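Local coordinates for rieske iron-sulfur protein soxF (Sulfolobus acidocaldarius, PDB 1JM1) that carries a Rieske-type [2Fe-2S] cluster and probably passes electrons along the respiratory chain of this archaeon, at residues Q56-P61 with N84-A89. Numbering follows the deposited sequence. Where two conformers were deposited one is given.
Sequences QITEIP and NGTIFA
Phe88 pushes its ring against the backbone of residues 57-59 and the side chain of Ile60, forming the apolar part of the contact. Its CG lies beside the backbone N and anti to the carbonyl carbon (chi1 -61°), which carries the ring up to the facing chain. CE1 and CZ there present the ring edge to the backbone, with Ile57 O 3.4 Å from Phe88 CE1 and Thr58 C 3.7 Å from Phe88 CZ, all close to the ring plane. Ile60 comes in obliquely, its CD1 3.7 Å from Phe88 CD2, while CG1 and CG2 pack on CE2, as the two side chains slide past each other in opposite directions. An alanine in place of Phe88 would probably leave a gap where the ring edge meets the backbone of residues 57-59 and take from Ile60 its aromatic neighbour.

Weak polar contacts take over in the loop leading into strand 87-91. Thr58 CA points its hydrogen at Gly85 O (3.1 Å, 144° at the hydrogen), and Thr86 CA does likewise to Ile57 O at 3.5 Å. Thr86 CG2 also lies 3.4 Å from Ile57 O, which is buried without a conventional hydrogen-bond partner. Thr58 CG2 and Thr86 CG2 touch at 4.1 Å, whereas Thr86 OG1 is turned to Asp48. At the exposed end a water donates to Asn84 O and, in one of two conformers of Gln56, to its OE1, so this half of the bridge is doubtful.

Strand 59-61 pairs with 77-79, and 87-91 with 43-48; the Phe88 ring, together with the CA-H...O contacts of the adjoining loops, joins two separate antiparallel sheets, with Ile78 and Leu49 also touching Phe88, as in the layered beta structure of the Rieske fold, well away from the iron-sulfur cluster.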
ATOM      1  N   GLN A  56      -7.404 -15.667   5.705  1.00 20.51           N
ATOM      2  CA  GLN A  56      -6.369 -16.007   4.718  1.00 22.69           C
ATOM      3  C   GLN A  56      -6.611 -15.284   3.443  1.00 18.73           C
ATOM      4  O   GLN A  56      -7.086 -15.883   2.444  1.00 23.40           O
ATOM      5  CB  GLN A  56      -6.419 -17.547   4.539  0.45 36.25           C
ATOM      6  CG  GLN A  56      -5.176 -18.105   3.836  0.45 38.54           C
ATOM      7  CD  GLN A  56      -5.128 -19.565   3.442  0.45 41.04           C
ATOM      8  OE1 GLN A  56      -4.071 -20.211   3.543  0.45 41.40           O
ATOM      9  NE2 GLN A  56      -6.263 -20.158   3.061  0.45 43.23           N
ATOM     10  N   ILE A  57      -6.309 -14.069   3.330  1.00 14.65           N
ATOM     11  CA  ILE A  57      -6.493 -13.227   2.141  1.00 13.21           C
ATOM     12  C   ILE A  57      -5.248 -13.333   1.290  1.00 12.53           C
ATOM     13  O   ILE A  57      -4.169 -12.850   1.697  1.00 13.92           O
ATOM     14  CB  ILE A  57      -6.835 -11.778   2.539  0.58 14.69           C
ATOM     15  CG1 ILE A  57      -8.158 -11.711   3.370  0.58 17.10           C
ATOM     16  CG2 ILE A  57      -6.937 -10.913   1.304  0.58 14.13           C
ATOM     17  CD1 ILE A  57      -8.147 -10.445   4.215  0.58 17.36           C
ATOM     18  N   THR A  58      -5.377 -13.932   0.122  1.00 12.60           N
ATOM     19  CA  THR A  58      -4.241 -14.217  -0.742  1.00 12.36           C
ATOM     20  C   THR A  58      -4.350 -13.542  -2.101  1.00 11.67           C
ATOM     21  O   THR A  58      -3.386 -13.606  -2.870  1.00 12.03           O
ATOM     22  CB  THR A  58      -3.989 -15.706  -0.944  1.00 14.31           C
ATOM     23  OG1 THR A  58      -5.117 -16.292  -1.555  1.00 17.28           O
ATOM     24  CG2 THR A  58      -3.747 -16.428   0.395  1.00 16.63           C
ATOM     25  N   GLU A  59      -5.449 -12.890  -2.427  1.00 11.64           N
ATOM     26  CA  GLU A  59      -5.613 -12.245  -3.735  1.00 11.57           C
ATOM     27  C   GLU A  59      -6.719 -11.194  -3.564  1.00 12.10           C
ATOM     28  O   GLU A  59      -7.737 -11.481  -2.942  1.00 14.01           O
ATOM     29  CB  GLU A  59      -5.981 -13.303  -4.760  1.00 12.66           C
ATOM     30  CG  GLU A  59      -6.083 -12.777  -6.180  1.00 13.37           C
ATOM     31  CD  GLU A  59      -6.316 -13.914  -7.178  1.00 15.78           C
ATOM     32  OE1 GLU A  59      -6.710 -15.041  -6.823  1.00 21.66           O
ATOM     33  OE2 GLU A  59      -6.055 -13.696  -8.375  1.00 17.79           O
ATOM     34  N   ILE A  60      -6.476 -10.025  -4.134  1.00 11.50           N
ATOM     35  CA  ILE A  60      -7.433  -8.913  -4.067  1.00 12.26           C
ATOM     36  C   ILE A  60      -7.577  -8.395  -5.510  1.00 11.61           C
ATOM     37  O   ILE A  60      -6.683  -8.547  -6.352  1.00 11.90           O
ATOM     38  CB  ILE A  60      -7.050  -7.850  -3.091  1.00 13.42           C
ATOM     39  CG1 ILE A  60      -5.799  -7.081  -3.513  1.00 13.66           C
ATOM     40  CG2 ILE A  60      -6.872  -8.406  -1.687  1.00 15.08           C
ATOM     41  CD1 ILE A  60      -5.277  -6.059  -2.546  1.00 15.80           C
ATOM     42  N   PRO A  61      -8.686  -7.696  -5.822  1.00 11.22           N
ATOM     43  CA  PRO A  61      -8.851  -7.214  -7.191  1.00 10.85           C
ATOM     44  C   PRO A  61      -7.989  -6.011  -7.461  1.00 10.99           C
ATOM     45  O   PRO A  61      -7.654  -5.250  -6.567  1.00 11.71           O
ATOM     46  CB  PRO A  61     -10.358  -6.832  -7.247  1.00 11.69           C
ATOM     47  CG  PRO A  61     -11.004  -7.389  -6.015  1.00 15.79           C
ATOM     48  CD  PRO A  61      -9.871  -7.466  -4.993  1.00 11.60           C
ATOM     49  N   ASN A  84       3.163 -17.388   2.762  1.00 12.86           N
ATOM     50  CA  ASN A  84       1.760 -17.515   3.109  1.00 13.93           C
ATOM     51  C   ASN A  84       0.853 -16.905   2.057  1.00 12.53           C
ATOM     52  O   ASN A  84      -0.359 -17.087   2.115  1.00 14.66           O
ATOM     53  CB  ASN A  84       1.453 -16.820   4.447  1.00 17.09           C
ATOM     54  CG  ASN A  84       2.291 -17.401   5.572  1.00 19.71           C
ATOM     55  OD1 ASN A  84       2.229 -18.632   5.748  1.00 24.89           O
ATOM     56  ND2 ASN A  84       3.109 -16.587   6.195  1.00 28.25           N
ATOM     57  N   GLY A  85       1.393 -16.151   1.109  1.00 11.88           N
ATOM     58  CA  GLY A  85       0.596 -15.496   0.079  1.00 12.23           C
ATOM     59  C   GLY A  85      -0.213 -14.296   0.572  1.00 11.03           C
ATOM     60  O   GLY A  85      -1.167 -13.953  -0.135  1.00 12.52           O
ATOM     61  N   THR A  86       0.141 -13.686   1.681  1.00 11.10           N
ATOM     62  CA  THR A  86      -0.770 -12.750   2.345  1.00 11.56           C
ATOM     63  C   THR A  86      -0.226 -11.336   2.468  1.00 10.96           C
ATOM     64  O   THR A  86      -0.861 -10.524   3.142  1.00 11.81           O
ATOM     65  CB  THR A  86      -1.146 -13.303   3.728  1.00 14.03           C
ATOM     66  OG1 THR A  86       0.066 -13.539   4.447  1.00 16.11           O
ATOM     67  CG2 THR A  86      -1.975 -14.588   3.604  1.00 14.51           C
ATOM     68  N   ILE A  87       0.916 -11.024   1.860  1.00 10.61           N
ATOM     69  CA  ILE A  87       1.510  -9.692   1.981  1.00 10.80           C
ATOM     70  C   ILE A  87       1.180  -8.844   0.768  1.00 10.13           C
ATOM     71  O   ILE A  87       1.427  -9.260  -0.387  1.00 10.32           O
ATOM     72  CB  ILE A  87       3.021  -9.783   2.203  1.00 11.23           C
ATOM     73  CG1 ILE A  87       3.300 -10.485   3.539  1.00 13.77           C
ATOM     74  CG2 ILE A  87       3.631  -8.390   2.159  1.00 12.07           C
ATOM     75  CD1 ILE A  87       4.686 -10.881   3.752  1.00 14.90           C
ATOM     76  N   PHE A  88       0.650  -7.663   1.033  1.00  9.85           N
ATOM     77  CA  PHE A  88       0.219  -6.677   0.054  1.00  9.71           C
ATOM     78  C   PHE A  88       0.868  -5.341   0.406  1.00  9.69           C
ATOM     79  O   PHE A  88       1.463  -5.187   1.486  1.00 10.56           O
ATOM     80  CB  PHE A  88      -1.323  -6.541   0.070  1.00 10.41           C
ATOM     81  CG  PHE A  88      -2.009  -7.835  -0.281  1.00 10.13           C
ATOM     82  CD1 PHE A  88      -2.267  -8.791   0.681  1.00 10.98           C
ATOM     83  CD2 PHE A  88      -2.368  -8.088  -1.586  1.00 10.97           C
ATOM     84  CE1 PHE A  88      -2.900  -9.977   0.358  1.00 11.46           C
ATOM     85  CE2 PHE A  88      -2.997  -9.267  -1.944  1.00 11.74           C
ATOM     86  CZ  PHE A  88      -3.272 -10.187  -0.946  1.00 12.27           C
ATOM     87  N   ALA A  89       0.712  -4.356  -0.457  1.00  9.65           N
ATOM     88  CA  ALA A  89       1.231  -3.028  -0.188  1.00  9.40           C
ATOM     89  C   ALA A  89       0.392  -1.972  -0.877  1.00  9.02           C
ATOM     90  O   ALA A  89      -0.173  -2.187  -1.947  1.00  9.41           O
ATOM     91  CB  ALA A  89       2.683  -2.924  -0.650  1.00 10.68           C
TER
HETATM   92  O   HOH W   1      -1.708 -18.369   4.536  0.50 23.58           O